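Local atomic coordinates of serine protease inhibitor 4, isoform B (Drosophila melanogaster, PDB entry 4P0F), a protein that probably inhibits serine and cysteine endopeptidases and is seen here in its cleaved form. Residues Ala46-Gly51 with Ala299-Met304; Phe98-Tyr103 with Glu160-Leu165; Gln104-Phe109 with Met304-Glu309. One frame throughout, in Å; residues are numbered along the deposited sequence.

How the contacts relate
The contacts cluster where the loop before strand 311-324 passes helices 38-49 and 107-115 and the end of two inner strands of beta-sheet A. Contacts 1 and 3 share M304, their centres about 10 Å apart; G302 O of contact 1 is 3.0 Å from R106 NH1 of contact 3. Contacts 2 and 3, centres about 11 Å apart, are joined by a salt bridge, E309 OE1 to R162 NE (2.8 Å), and a probable hydrogen bond, E309 OE2 to Y103 OH (2.7 Å). Contacts 1 and 2, centres about 13 Å apart, meet where L165 packs on A48 and L163 on M304. Contact 2 pairs next with strand 328-341, consistent with the reactive-centre loop inserted after cleavage.

Contact 1 (Ala46-Gly51 with Ala299-Met304); sequences AMARLG and AEFGKM
With CG anti to its carbonyl carbon (chi1 -73°) and the chain extended beyond it, M304 runs past G51 and sets its CE 3.6 Å from A48 O and 4.2 Å from A48 CB. F301, turned about its first torsion in the same sense (chi1 -77°), brings its ring edge to the same carbonyl: A48 O lies near the ring plane, 3.7 Å from F301 CE1. A48 suits the spot because its short methyl lets both larger side chains come up to the helix.

G51 follows helix 38-49, and its CA lies 3.7 Å from M304 CG; a CB here would run into that methylene, so the place calls for glycine. Its carbonyl faces the type I turn F301-M304 and accepts a hydrogen bond from K303 N (3.0 Å to G51 O, 145° at the hydrogen). F301 CA adds a C-H...O contact to the same oxygen. K303 lays its CB beside G51 O; the rest of its chain leads away.

This plain packing joins the chain leaving helix 38-49 to the loop before strand 311-324. Apolar side chains close over two backbone carbonyls, implying that shape and one backbone bond, with no salt bridge across the contact, match G51 to the turn.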
ATOM      1  N   ALA A  46       0.080 -10.851  -6.653  1.00 11.87           N
ATOM      2  CA  ALA A  46      -0.728 -12.064  -6.728  1.00 14.04           C
ATOM      3  C   ALA A  46      -1.252 -12.273  -8.147  1.00 19.23           C
ATOM      4  O   ALA A  46      -1.347 -13.404  -8.615  1.00 16.20           O
ATOM      5  CB  ALA A  46      -1.887 -12.011  -5.737  1.00 13.38           C
ATOM      6  N   MET A  47      -1.608 -11.186  -8.827  1.00 13.76           N
ATOM      7  CA  MET A  47      -2.015 -11.282 -10.226  1.00 15.03           C
ATOM      8  C   MET A  47      -0.885 -11.859 -11.060  1.00 17.88           C
ATOM      9  O   MET A  47      -1.115 -12.712 -11.926  1.00 17.65           O
ATOM     10  CB  MET A  47      -2.446  -9.913 -10.775  1.00 16.74           C
ATOM     11  CG  MET A  47      -3.815  -9.463 -10.258  1.00 16.38           C
ATOM     12  SD  MET A  47      -4.492  -8.022 -11.104  1.00 20.46           S
ATOM     13  CE  MET A  47      -3.406  -6.756 -10.504  1.00 18.41           C
ATOM     14  N   ALA A  48       0.336 -11.404 -10.812  1.00 15.55           N
ATOM     15  CA  ALA A  48       1.475 -11.935 -11.553  1.00 15.22           C
ATOM     16  C   ALA A  48       1.659 -13.408 -11.229  1.00 16.54           C
ATOM     17  O   ALA A  48       1.957 -14.207 -12.121  1.00 16.18           O
ATOM     18  CB  ALA A  48       2.734 -11.158 -11.242  1.00 14.52           C
ATOM     19  N   ARG A  49       1.445 -13.784  -9.970  1.00 16.12           N
ATOM     20  CA  ARG A  49       1.615 -15.189  -9.584  1.00 14.51           C
ATOM     21  C   ARG A  49       0.703 -16.133 -10.374  1.00 16.20           C
ATOM     22  O   ARG A  49       1.058 -17.297 -10.613  1.00 17.88           O
ATOM     23  CB  ARG A  49       1.376 -15.364  -8.075  1.00 13.91           C
ATOM     24  CG  ARG A  49       1.583 -16.793  -7.594  1.00 22.36           C
ATOM     25  CD  ARG A  49       0.286 -17.574  -7.572  1.00 25.78           C
ATOM     26  NE  ARG A  49       0.481 -18.982  -7.220  1.00 25.63           N
ATOM     27  CZ  ARG A  49       0.599 -19.986  -8.086  1.00 22.42           C
ATOM     28  NH1 ARG A  49       0.566 -19.784  -9.406  1.00 20.33           N
ATOM     29  NH2 ARG A  49       0.746 -21.219  -7.623  1.00 24.35           N
ATOM     30  N   LEU A  50      -0.465 -15.649 -10.788  1.00 15.14           N
ATOM     31  CA  LEU A  50      -1.397 -16.479 -11.558  1.00 16.40           C
ATOM     32  C   LEU A  50      -0.774 -16.991 -12.853  1.00 17.43           C
ATOM     33  O   LEU A  50      -1.188 -18.022 -13.384  1.00 21.10           O
ATOM     34  CB  LEU A  50      -2.666 -15.711 -11.909  1.00 20.15           C
ATOM     35  CG  LEU A  50      -3.511 -15.151 -10.770  1.00 20.84           C
ATOM     36  CD1 LEU A  50      -4.744 -14.497 -11.379  1.00 23.50           C
ATOM     37  CD2 LEU A  50      -3.886 -16.236  -9.773  1.00 25.92           C
ATOM     38  N   GLY A  51       0.206 -16.252 -13.362  1.00 17.18           N
ATOM     39  CA  GLY A  51       0.884 -16.628 -14.590  1.00 18.40           C
ATOM     40  C   GLY A  51       2.232 -17.289 -14.372  1.00 18.68           C
ATOM     41  O   GLY A  51       2.932 -17.600 -15.336  1.00 19.92           O
ATOM     42  N   ALA A 299      13.374 -16.971 -14.315  1.00 20.16           N
ATOM     43  CA  ALA A 299      11.966 -16.734 -14.015  1.00 16.81           C
ATOM     44  C   ALA A 299      11.060 -17.619 -14.856  1.00 17.66           C
ATOM     45  O   ALA A 299      11.340 -17.875 -16.029  1.00 19.75           O
ATOM     46  CB  ALA A 299      11.609 -15.278 -14.244  1.00 16.58           C
ATOM     47  N   GLU A 300       9.960 -18.049 -14.251  1.00 16.12           N
ATOM     48  CA  GLU A 300       8.998 -18.938 -14.886  1.00 16.86           C
ATOM     49  C   GLU A 300       7.615 -18.304 -14.916  1.00 20.62           C
ATOM     50  O   GLU A 300       6.886 -18.345 -13.924  1.00 17.83           O
ATOM     51  CB  GLU A 300       8.963 -20.270 -14.143  1.00 17.10           C
ATOM     52  CG  GLU A 300      10.289 -21.030 -14.246  1.00 18.28           C
ATOM     53  CD  GLU A 300      10.936 -21.413 -12.931  1.00 22.20           C
ATOM     54  OE1 GLU A 300      10.653 -20.792 -11.891  1.00 19.16           O
ATOM     55  OE2 GLU A 300      11.759 -22.362 -12.951  1.00 23.11           O
ATOM     56  N   PHE A 301       7.260 -17.703 -16.052  1.00 17.14           N
ATOM     57  CA  PHE A 301       5.965 -17.053 -16.206  1.00 16.30           C
ATOM     58  C   PHE A 301       5.254 -17.578 -17.448  1.00 19.36           C
ATOM     59  O   PHE A 301       4.583 -16.832 -18.159  1.00 19.29           O
ATOM     60  CB  PHE A 301       6.121 -15.531 -16.288  1.00 18.43           C
ATOM     61  CG  PHE A 301       6.381 -14.874 -14.964  1.00 15.95           C
ATOM     62  CD1 PHE A 301       5.370 -14.733 -14.033  1.00 15.46           C
ATOM     63  CD2 PHE A 301       7.636 -14.393 -14.658  1.00 15.84           C
ATOM     64  CE1 PHE A 301       5.615 -14.134 -12.817  1.00 14.52           C
ATOM     65  CE2 PHE A 301       7.883 -13.788 -13.440  1.00 17.11           C
ATOM     66  CZ  PHE A 301       6.872 -13.655 -12.528  1.00 17.57           C
ATOM     67  N   GLY A 302       5.383 -18.881 -17.686  1.00 16.92           N
ATOM     68  CA  GLY A 302       4.827 -19.491 -18.873  1.00 16.71           C
ATOM     69  C   GLY A 302       3.319 -19.613 -18.936  1.00 18.92           C
ATOM     70  O   GLY A 302       2.783 -20.057 -19.962  1.00 20.74           O
ATOM     71  N   LYS A 303       2.626 -19.220 -17.869  1.00 18.73           N
ATOM     72  CA  LYS A 303       1.178 -19.309 -17.863  1.00 18.16           C
ATOM     73  C   LYS A 303       0.509 -17.966 -18.170  1.00 18.06           C
ATOM     74  O   LYS A 303      -0.713 -17.875 -18.152  1.00 22.08           O
ATOM     75  CB  LYS A 303       0.691 -19.875 -16.532  1.00 18.70           C
ATOM     76  CG  LYS A 303       0.745 -21.410 -16.524  1.00 27.44           C
ATOM     77  CD  LYS A 303       0.651 -21.995 -15.117  1.00 43.28           C
ATOM     78  CE  LYS A 303      -0.781 -22.150 -14.644  1.00 58.98           C
ATOM     79  NZ  LYS A 303      -0.841 -22.703 -13.255  1.00 39.99           N
ATOM     80  N   MET A 304       1.305 -16.952 -18.500  1.00 17.19           N
ATOM     81  CA  MET A 304       0.763 -15.640 -18.848  1.00 17.28           C
ATOM     82  C   MET A 304       0.271 -15.553 -20.297  1.00 18.49           C
ATOM     83  O   MET A 304      -0.873 -15.192 -20.539  1.00 20.49           O
ATOM     84  CB  MET A 304       1.811 -14.556 -18.606  1.00 16.17           C
ATOM     85  CG  MET A 304       2.031 -14.274 -17.146  1.00 15.20           C
ATOM     86  SD  MET A 304       3.210 -12.939 -16.877  1.00 18.57           S
ATOM     87  CE  MET A 304       2.806 -12.488 -15.176  1.00 16.70           C
TER

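Contact 2 (Phe98-Tyr103 with Glu160-Leu165); sequences FVMDGY and ESRLVL
Strands 98-100 and 161-165 run antiparallel at 177°, their axes 4.6 Å apart, with F98 and V164 as a hydrogen-bonded pair (F98 N to V164 O and V164 N to F98 O, both 2.8 Å) and V99 opposite L163 as a non-hydrogen-bonded one. M100 N extends the ladder with an almost straight bond to R162 O (2.8 Å), though it comes from above the carbonyl plane. On the other side, R162 and L163 both face V339, a classic beta bulge.

The side chain of R162, bent at chi2 (-74°), passes across the face of the Y103 ring. Its CD sits over the centre of the tyrosine ring, 3.8 Å from the centroid, in a CH-pi contact, and the guanidinium follows with its plane 24° from that of the ring. E160 O lies over the opposite face of the guanidinium, and NH1 gives a hydrogen bond to S161 O at 2.9 Å and a second to S159 O. Y103 OH is close to the arginine but badly angled for bonding to it; both R162 NE and Y103 OH turn instead to the carboxylate of E309. Arginine suits this place by offering a long apolar stem to the ring and a charge to E309. With R162 replaced by an alanine, the face of Y103 would probably lose its cover and E309 its salt-bridge mate. M100, flexible and unbranched, bends so that SD rests 3.6 Å from S161 O.

In beta-sheet A of the serpin fold, strand 91-100 is flanked on its far side by strand 120-124, while strand 161-174 pairs next with strand 328-341, consistent with the inserted reactive-centre loop. F98 packs on Q122 and V124, L163 on V339, and L165 reaches helix 38-49.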
ATOM      1  N   PHE A  98      -2.178  -4.457 -19.137  1.00 16.94           N
ATOM      2  CA  PHE A  98      -1.889  -3.850 -20.426  1.00 16.20           C
ATOM      3  C   PHE A  98      -0.940  -4.780 -21.166  1.00 19.04           C
ATOM      4  O   PHE A  98       0.137  -5.087 -20.661  1.00 17.38           O
ATOM      5  CB  PHE A  98      -1.286  -2.467 -20.247  1.00 17.71           C
ATOM      6  CG  PHE A  98      -2.150  -1.523 -19.444  1.00 16.19           C
ATOM      7  CD1 PHE A  98      -2.055  -1.483 -18.062  1.00 18.45           C
ATOM      8  CD2 PHE A  98      -3.035  -0.668 -20.079  1.00 19.04           C
ATOM      9  CE1 PHE A  98      -2.835  -0.615 -17.334  1.00 20.93           C
ATOM     10  CE2 PHE A  98      -3.821   0.208 -19.354  1.00 20.65           C
ATOM     11  CZ  PHE A  98      -3.717   0.232 -17.976  1.00 19.42           C
ATOM     12  N   VAL A  99      -1.349  -5.227 -22.354  1.00 17.25           N
ATOM     13  CA  VAL A  99      -0.685  -6.338 -23.047  1.00 17.65           C
ATOM     14  C   VAL A  99      -0.139  -5.899 -24.405  1.00 18.66           C
ATOM     15  O   VAL A  99      -0.821  -5.219 -25.168  1.00 20.47           O
ATOM     16  CB  VAL A  99      -1.660  -7.516 -23.253  1.00 18.07           C
ATOM     17  CG1 VAL A  99      -0.939  -8.748 -23.854  1.00 19.36           C
ATOM     18  CG2 VAL A  99      -2.335  -7.875 -21.928  1.00 22.97           C
ATOM     19  N   MET A 100       1.102  -6.281 -24.684  1.00 18.84           N
ATOM     20  CA  MET A 100       1.745  -5.994 -25.970  1.00 19.99           C
ATOM     21  C   MET A 100       0.825  -6.359 -27.133  1.00 21.11           C
ATOM     22  O   MET A 100       0.305  -7.476 -27.183  1.00 21.27           O
ATOM     23  CB  MET A 100       3.074  -6.762 -26.062  1.00 20.24           C
ATOM     24  CG  MET A 100       3.885  -6.577 -27.353  1.00 21.61           C
ATOM     25  SD  MET A 100       4.704  -4.968 -27.448  1.00 24.97           S
ATOM     26  CE  MET A 100       3.435  -4.016 -28.122  1.00 22.39           C
ATOM     27  N   ASP A 101       0.600  -5.416 -28.052  1.00 22.08           N
ATOM     28  CA  ASP A 101      -0.200  -5.694 -29.248  1.00 23.47           C
ATOM     29  C   ASP A 101       0.247  -6.988 -29.904  1.00 25.42           C
ATOM     30  O   ASP A 101       1.441  -7.202 -30.099  1.00 24.49           O
ATOM     31  CB  ASP A 101      -0.081  -4.580 -30.289  1.00 24.75           C
ATOM     32  CG  ASP A 101      -0.862  -3.327 -29.927  1.00 32.03           C
ATOM     33  OD1 ASP A 101      -1.803  -3.394 -29.105  1.00 29.37           O
ATOM     34  OD2 ASP A 101      -0.532  -2.268 -30.501  1.00 34.61           O
ATOM     35  N   GLY A 102      -0.722  -7.822 -30.270  1.00 24.85           N
ATOM     36  CA  GLY A 102      -0.459  -9.044 -31.009  1.00 28.31           C
ATOM     37  C   GLY A 102      -0.301 -10.271 -30.130  1.00 25.11           C
ATOM     38  O   GLY A 102      -0.413 -11.403 -30.612  1.00 26.42           O
ATOM     39  N   TYR A 103      -0.037 -10.065 -28.842  1.00 23.54           N
ATOM     40  CA  TYR A 103       0.091 -11.179 -27.907  1.00 22.88           C
ATOM     41  C   TYR A 103      -1.246 -11.471 -27.236  1.00 32.60           C
ATOM     42  O   TYR A 103      -1.982 -10.559 -26.877  1.00 35.44           O
ATOM     43  CB  TYR A 103       1.172 -10.885 -26.860  1.00 21.68           C
ATOM     44  CG  TYR A 103       2.558 -10.981 -27.443  1.00 22.38           C
ATOM     45  CD1 TYR A 103       3.132  -9.902 -28.089  1.00 22.78           C
ATOM     46  CD2 TYR A 103       3.283 -12.171 -27.387  1.00 22.91           C
ATOM     47  CE1 TYR A 103       4.393  -9.990 -28.651  1.00 23.67           C
ATOM     48  CE2 TYR A 103       4.543 -12.256 -27.930  1.00 23.79           C
ATOM     49  CZ  TYR A 103       5.096 -11.162 -28.558  1.00 24.16           C
ATOM     50  OH  TYR A 103       6.348 -11.233 -29.121  1.00 25.27           O
ATOM     51  N   GLU A 160      10.605  -5.060 -26.011  1.00 23.31           N
ATOM     52  CA  GLU A 160      10.690  -6.332 -25.285  1.00 21.21           C
ATOM     53  C   GLU A 160       9.613  -6.477 -24.203  1.00 18.54           C
ATOM     54  O   GLU A 160       9.394  -7.570 -23.692  1.00 19.40           O
ATOM     55  CB  GLU A 160      12.070  -6.497 -24.640  1.00 30.23           C
ATOM     56  CG  GLU A 160      13.223  -6.567 -25.625  1.00 34.51           C
ATOM     57  CD  GLU A 160      13.418  -7.958 -26.193  1.00 57.84           C
ATOM     58  OE1 GLU A 160      13.904  -8.847 -25.455  1.00 45.71           O
ATOM     59  OE2 GLU A 160      13.083  -8.163 -27.377  1.00 60.03           O
ATOM     60  N   SER A 161       8.954  -5.374 -23.843  1.00 18.93           N
ATOM     61  CA  SER A 161       7.888  -5.409 -22.844  1.00 17.99           C
ATOM     62  C   SER A 161       6.737  -6.252 -23.363  1.00 17.96           C
ATOM     63  O   SER A 161       6.408  -6.179 -24.548  1.00 18.67           O
ATOM     64  CB  SER A 161       7.379  -3.997 -22.514  1.00 18.63           C
ATOM     65  OG  SER A 161       8.416  -3.148 -22.063  1.00 21.09           O
ATOM     66  N   ARG A 162       6.117  -7.042 -22.491  1.00 18.92           N
ATOM     67  CA  ARG A 162       5.029  -7.911 -22.917  1.00 16.62           C
ATOM     68  C   ARG A 162       3.731  -7.629 -22.172  1.00 16.21           C
ATOM     69  O   ARG A 162       2.653  -7.697 -22.760  1.00 16.89           O
ATOM     70  CB  ARG A 162       5.440  -9.372 -22.764  1.00 18.27           C
ATOM     71  CG  ARG A 162       6.531  -9.774 -23.731  1.00 17.87           C
ATOM     72  CD  ARG A 162       5.999  -9.921 -25.162  1.00 18.95           C
ATOM     73  NE  ARG A 162       7.063 -10.163 -26.139  1.00 19.76           N
ATOM     74  CZ  ARG A 162       7.728  -9.215 -26.793  1.00 22.88           C
ATOM     75  NH1 ARG A 162       7.457  -7.928 -26.590  1.00 22.89           N
ATOM     76  NH2 ARG A 162       8.674  -9.554 -27.652  1.00 24.50           N
ATOM     77  N   LEU A 163       3.807  -7.331 -20.882  1.00 15.78           N
ATOM     78  CA  LEU A 163       2.623  -6.829 -20.217  1.00 20.47           C
ATOM     79  C   LEU A 163       2.968  -6.038 -18.984  1.00 16.77           C
ATOM     80  O   LEU A 163       4.057  -6.165 -18.440  1.00 16.68           O
ATOM     81  CB  LEU A 163       1.677  -7.974 -19.868  1.00 23.31           C
ATOM     82  CG  LEU A 163       2.251  -9.092 -19.014  1.00 28.79           C
ATOM     83  CD1 LEU A 163       2.005  -8.837 -17.525  1.00 37.34           C
ATOM     84  CD2 LEU A 163       1.640 -10.399 -19.442  1.00 26.08           C
ATOM     85  N   VAL A 164       2.029  -5.190 -18.580  1.00 14.39           N
ATOM     86  CA  VAL A 164       2.130  -4.459 -17.326  1.00 15.34           C
ATOM     87  C   VAL A 164       0.857  -4.706 -16.547  1.00 18.26           C
ATOM     88  O   VAL A 164      -0.238  -4.472 -17.052  1.00 15.45           O
ATOM     89  CB  VAL A 164       2.325  -2.949 -17.538  1.00 15.09           C
ATOM     90  CG1 VAL A 164       2.366  -2.207 -16.192  1.00 16.50           C
ATOM     91  CG2 VAL A 164       3.593  -2.685 -18.316  1.00 14.73           C
ATOM     92  N   LEU A 165       1.021  -5.201 -15.327  1.00 14.98           N
ATOM     93  CA  LEU A 165      -0.082  -5.423 -14.404  1.00 13.90           C
ATOM     94  C   LEU A 165      -0.160  -4.247 -13.461  1.00 14.47           C
ATOM     95  O   LEU A 165       0.864  -3.844 -12.922  1.00 15.58           O
ATOM     96  CB  LEU A 165       0.121  -6.715 -13.608  1.00 13.70           C
ATOM     97  CG  LEU A 165      -0.236  -8.006 -14.339  1.00 22.26           C
ATOM     98  CD1 LEU A 165       0.352  -9.200 -13.637  1.00 23.11           C
ATOM     99  CD2 LEU A 165      -1.747  -8.146 -14.419  1.00 49.98           C
TER

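Contact 3 (Gln104-Phe109 with Met304-Glu309); sequences QLRQEF and MLQSPE
The ring of F109 turns one face to M304, whose CG stands 3.8 Å above its plane, offset toward the rim, while M304 CA lies over the same face, 4.1 Å from the centroid, in a CH-pi contact. The sulfur stands obliquely, SD 5.3 Å from the centroid, making a Met-aromatic contact. F109 reaches this position because its CG is anti to the backbone N (chi1 -175°), directing the ring from the first turn of its helix toward the loop. A broad flat phenylalanine suits the slender, polarisable methionine laid against it. The guanidinium of R106 is approached only obliquely by L305 O; arginine suits the place because its aliphatic stem lies by that oxygen, CG closest, while NH1 goes on to bond G302 O.

The backbones are joined at a single bridge, L105 with L305. Q306 N gives a nearly straight hydrogen bond to Q104 O (3.0 Å, 170° at the hydrogen), and R106 N, at the N-cap position of helix 107-115, gives one to M304 O at 2.9 Å from above the carbonyl plane. Beside the bridge the leucines offer each other their branched methyls, L105 CD2 to L305 CD2 3.7 Å. Water 1 accepts from both Q104 N and S307 N, linking the two segments once more, and S307 OG accepts from E309 N in an ST turn.

The contact thus ties the start of helix 107-115 to the loop before strand 311-324. Beyond it L105 packs on V99 and F109 on I97 of strand 91-100, L305 rests on R162 and L163 of strand 161-174, and M304 also touches V339 of strand 328-341.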
ATOM      1  N   GLN A 104      -1.562 -12.753 -27.111  1.00 25.86           N
ATOM      2  CA  GLN A 104      -2.798 -13.198 -26.481  1.00 22.86           C
ATOM      3  C   GLN A 104      -2.496 -13.799 -25.116  1.00 22.48           C
ATOM      4  O   GLN A 104      -1.546 -14.568 -24.964  1.00 24.38           O
ATOM      5  CB  GLN A 104      -3.506 -14.229 -27.353  1.00 24.50           C
ATOM      6  CG  GLN A 104      -3.800 -13.742 -28.759  1.00 34.76           C
ATOM      7  CD  GLN A 104      -4.715 -14.678 -29.506  1.00 52.21           C
ATOM      8  OE1 GLN A 104      -4.265 -15.507 -30.301  1.00 48.79           O
ATOM      9  NE2 GLN A 104      -6.011 -14.558 -29.250  1.00 62.29           N
ATOM     10  N   LEU A 105      -3.309 -13.445 -24.133  1.00 25.16           N
ATOM     11  CA  LEU A 105      -3.226 -14.061 -22.818  1.00 25.48           C
ATOM     12  C   LEU A 105      -3.677 -15.507 -22.893  1.00 21.60           C
ATOM     13  O   LEU A 105      -4.515 -15.854 -23.719  1.00 24.32           O
ATOM     14  CB  LEU A 105      -4.095 -13.313 -21.817  1.00 22.85           C
ATOM     15  CG  LEU A 105      -3.796 -11.833 -21.590  1.00 22.88           C
ATOM     16  CD1 LEU A 105      -4.682 -11.298 -20.487  1.00 24.91           C
ATOM     17  CD2 LEU A 105      -2.338 -11.604 -21.254  1.00 24.49           C
ATOM     18  N   ARG A 106      -3.123 -16.357 -22.037  1.00 22.21           N
ATOM     19  CA  ARG A 106      -3.644 -17.706 -21.896  1.00 22.23           C
ATOM     20  C   ARG A 106      -5.023 -17.636 -21.260  1.00 23.99           C
ATOM     21  O   ARG A 106      -5.292 -16.745 -20.464  1.00 23.44           O
ATOM     22  CB  ARG A 106      -2.695 -18.572 -21.069  1.00 22.14           C
ATOM     23  CG  ARG A 106      -1.368 -18.787 -21.764  1.00 31.65           C
ATOM     24  CD  ARG A 106      -0.521 -19.850 -21.105  1.00 34.15           C
ATOM     25  NE  ARG A 106      -1.055 -21.196 -21.286  1.00 38.70           N
ATOM     26  CZ  ARG A 106      -0.448 -22.305 -20.870  1.00 50.50           C
ATOM     27  NH1 ARG A 106       0.729 -22.239 -20.260  1.00 48.65           N
ATOM     28  NH2 ARG A 106      -1.013 -23.488 -21.072  1.00 62.38           N
ATOM     29  N   GLN A 107      -5.890 -18.578 -21.616  1.00 23.71           N
ATOM     30  CA  GLN A 107      -7.287 -18.526 -21.190  1.00 25.23           C
ATOM     31  C   GLN A 107      -7.460 -18.507 -19.666  1.00 23.34           C
ATOM     32  O   GLN A 107      -8.212 -17.685 -19.145  1.00 23.30           O
ATOM     33  CB  GLN A 107      -8.066 -19.704 -21.779  1.00 28.86           C
ATOM     34  CG  GLN A 107      -9.563 -19.636 -21.507  1.00 35.57           C
ATOM     35  CD  GLN A 107     -10.319 -20.823 -22.075  1.00 60.48           C
ATOM     36  OE1 GLN A 107      -9.863 -21.483 -23.011  1.00 66.50           O
ATOM     37  NE2 GLN A 107     -11.483 -21.106 -21.504  1.00 70.41           N
ATOM     38  N   GLU A 108      -6.775 -19.387 -18.943  1.00 24.11           N
ATOM     39  CA  GLU A 108      -6.975 -19.461 -17.495  1.00 26.01           C
ATOM     40  C   GLU A 108      -6.510 -18.181 -16.790  1.00 25.17           C
ATOM     41  O   GLU A 108      -7.195 -17.678 -15.899  1.00 20.81           O
ATOM     42  CB  GLU A 108      -6.256 -20.677 -16.910  1.00 26.07           C
ATOM     43  CG  GLU A 108      -6.412 -20.843 -15.395  1.00 27.78           C
ATOM     44  CD  GLU A 108      -7.838 -21.176 -14.966  1.00 45.15           C
ATOM     45  OE1 GLU A 108      -8.712 -21.346 -15.842  1.00 42.78           O
ATOM     46  OE2 GLU A 108      -8.083 -21.279 -13.746  1.00 45.29           O
ATOM     47  N   PHE A 109      -5.342 -17.675 -17.176  1.00 21.67           N
ATOM     48  CA  PHE A 109      -4.815 -16.406 -16.669  1.00 22.05           C
ATOM     49  C   PHE A 109      -5.829 -15.285 -16.894  1.00 20.98           C
ATOM     50  O   PHE A 109      -6.176 -14.530 -15.979  1.00 19.49           O
ATOM     51  CB  PHE A 109      -3.484 -16.102 -17.375  1.00 20.29           C
ATOM     52  CG  PHE A 109      -2.750 -14.878 -16.869  1.00 17.34           C
ATOM     53  CD1 PHE A 109      -2.411 -14.741 -15.538  1.00 17.15           C
ATOM     54  CD2 PHE A 109      -2.338 -13.897 -17.757  1.00 18.38           C
ATOM     55  CE1 PHE A 109      -1.699 -13.639 -15.097  1.00 19.57           C
ATOM     56  CE2 PHE A 109      -1.626 -12.801 -17.329  1.00 21.22           C
ATOM     57  CZ  PHE A 109      -1.310 -12.665 -15.987  1.00 19.15           C
ATOM     58  N   MET A 304       1.305 -16.952 -18.500  1.00 17.19           N
ATOM     59  CA  MET A 304       0.763 -15.640 -18.848  1.00 17.28           C
ATOM     60  C   MET A 304       0.271 -15.553 -20.297  1.00 18.49           C
ATOM     61  O   MET A 304      -0.873 -15.192 -20.539  1.00 20.49           O
ATOM     62  CB  MET A 304       1.811 -14.556 -18.606  1.00 16.17           C
ATOM     63  CG  MET A 304       2.031 -14.274 -17.146  1.00 15.20           C
ATOM     64  SD  MET A 304       3.210 -12.939 -16.877  1.00 18.57           S
ATOM     65  CE  MET A 304       2.806 -12.488 -15.176  1.00 16.70           C
ATOM     66  N   LEU A 305       1.139 -15.900 -21.244  1.00 18.71           N
ATOM     67  CA  LEU A 305       0.859 -15.715 -22.674  1.00 21.73           C
ATOM     68  C   LEU A 305       0.813 -17.023 -23.461  1.00 22.57           C
ATOM     69  O   LEU A 305       1.472 -18.001 -23.110  1.00 21.86           O
ATOM     70  CB  LEU A 305       1.927 -14.825 -23.297  1.00 21.73           C
ATOM     71  CG  LEU A 305       2.149 -13.440 -22.695  1.00 21.24           C
ATOM     72  CD1 LEU A 305       3.284 -12.746 -23.430  1.00 22.01           C
ATOM     73  CD2 LEU A 305       0.886 -12.623 -22.762  1.00 20.56           C
ATOM     74  N   GLN A 306       0.072 -17.038 -24.562  1.00 23.59           N
ATOM     75  CA  GLN A 306       0.070 -18.217 -25.412  1.00 23.19           C
ATOM     76  C   GLN A 306       1.464 -18.440 -26.012  1.00 23.34           C
ATOM     77  O   GLN A 306       1.876 -19.568 -26.257  1.00 25.08           O
ATOM     78  CB  GLN A 306      -0.989 -18.082 -26.509  1.00 26.19           C
ATOM     79  CG  GLN A 306      -2.388 -17.957 -25.931  1.00 29.14           C
ATOM     80  CD  GLN A 306      -3.475 -17.967 -26.980  1.00 56.33           C
ATOM     81  OE1 GLN A 306      -3.202 -17.888 -28.176  1.00 65.97           O
ATOM     82  NE2 GLN A 306      -4.721 -18.063 -26.534  1.00 62.61           N
ATOM     83  N   SER A 307       2.182 -17.348 -26.244  1.00 23.04           N
ATOM     84  CA  SER A 307       3.544 -17.404 -26.761  1.00 21.76           C
ATOM     85  C   SER A 307       4.488 -18.170 -25.854  1.00 23.22           C
ATOM     86  O   SER A 307       4.447 -17.977 -24.639  1.00 21.24           O
ATOM     87  CB  SER A 307       4.082 -15.984 -26.943  1.00 22.56           C
ATOM     88  OG  SER A 307       5.474 -16.016 -27.198  1.00 24.87           O
ATOM     89  N   PRO A 308       5.376 -18.997 -26.430  1.00 21.81           N
ATOM     90  CA  PRO A 308       6.324 -19.712 -25.568  1.00 25.69           C
ATOM     91  C   PRO A 308       7.547 -18.887 -25.137  1.00 21.83           C
ATOM     92  O   PRO A 308       8.414 -19.427 -24.444  1.00 25.66           O
ATOM     93  CB  PRO A 308       6.748 -20.898 -26.438  1.00 26.89           C
ATOM     94  CG  PRO A 308       6.633 -20.406 -27.813  1.00 30.45           C
ATOM     95  CD  PRO A 308       5.472 -19.445 -27.834  1.00 22.42           C
ATOM     96  N   GLU A 309       7.603 -17.608 -25.501  1.00 21.64           N
ATOM     97  CA  GLU A 309       8.699 -16.736 -25.080  1.00 19.83           C
ATOM     98  C   GLU A 309       8.866 -16.740 -23.571  1.00 19.37           C
ATOM     99  O   GLU A 309       7.922 -16.424 -22.850  1.00 20.68           O
ATOM    100  CB  GLU A 309       8.463 -15.290 -25.519  1.00 19.57           C
ATOM    101  CG  GLU A 309       8.515 -15.076 -27.015  1.00 21.44           C
ATOM    102  CD  GLU A 309       8.093 -13.681 -27.428  1.00 25.87           C
ATOM    103  OE1 GLU A 309       7.983 -12.806 -26.545  1.00 24.26           O
ATOM    104  OE2 GLU A 309       7.854 -13.463 -28.640  1.00 28.56           O
TER
HETATM  105  O   HOH W   1       0.761 -14.758 -27.323  1.00 18.25           O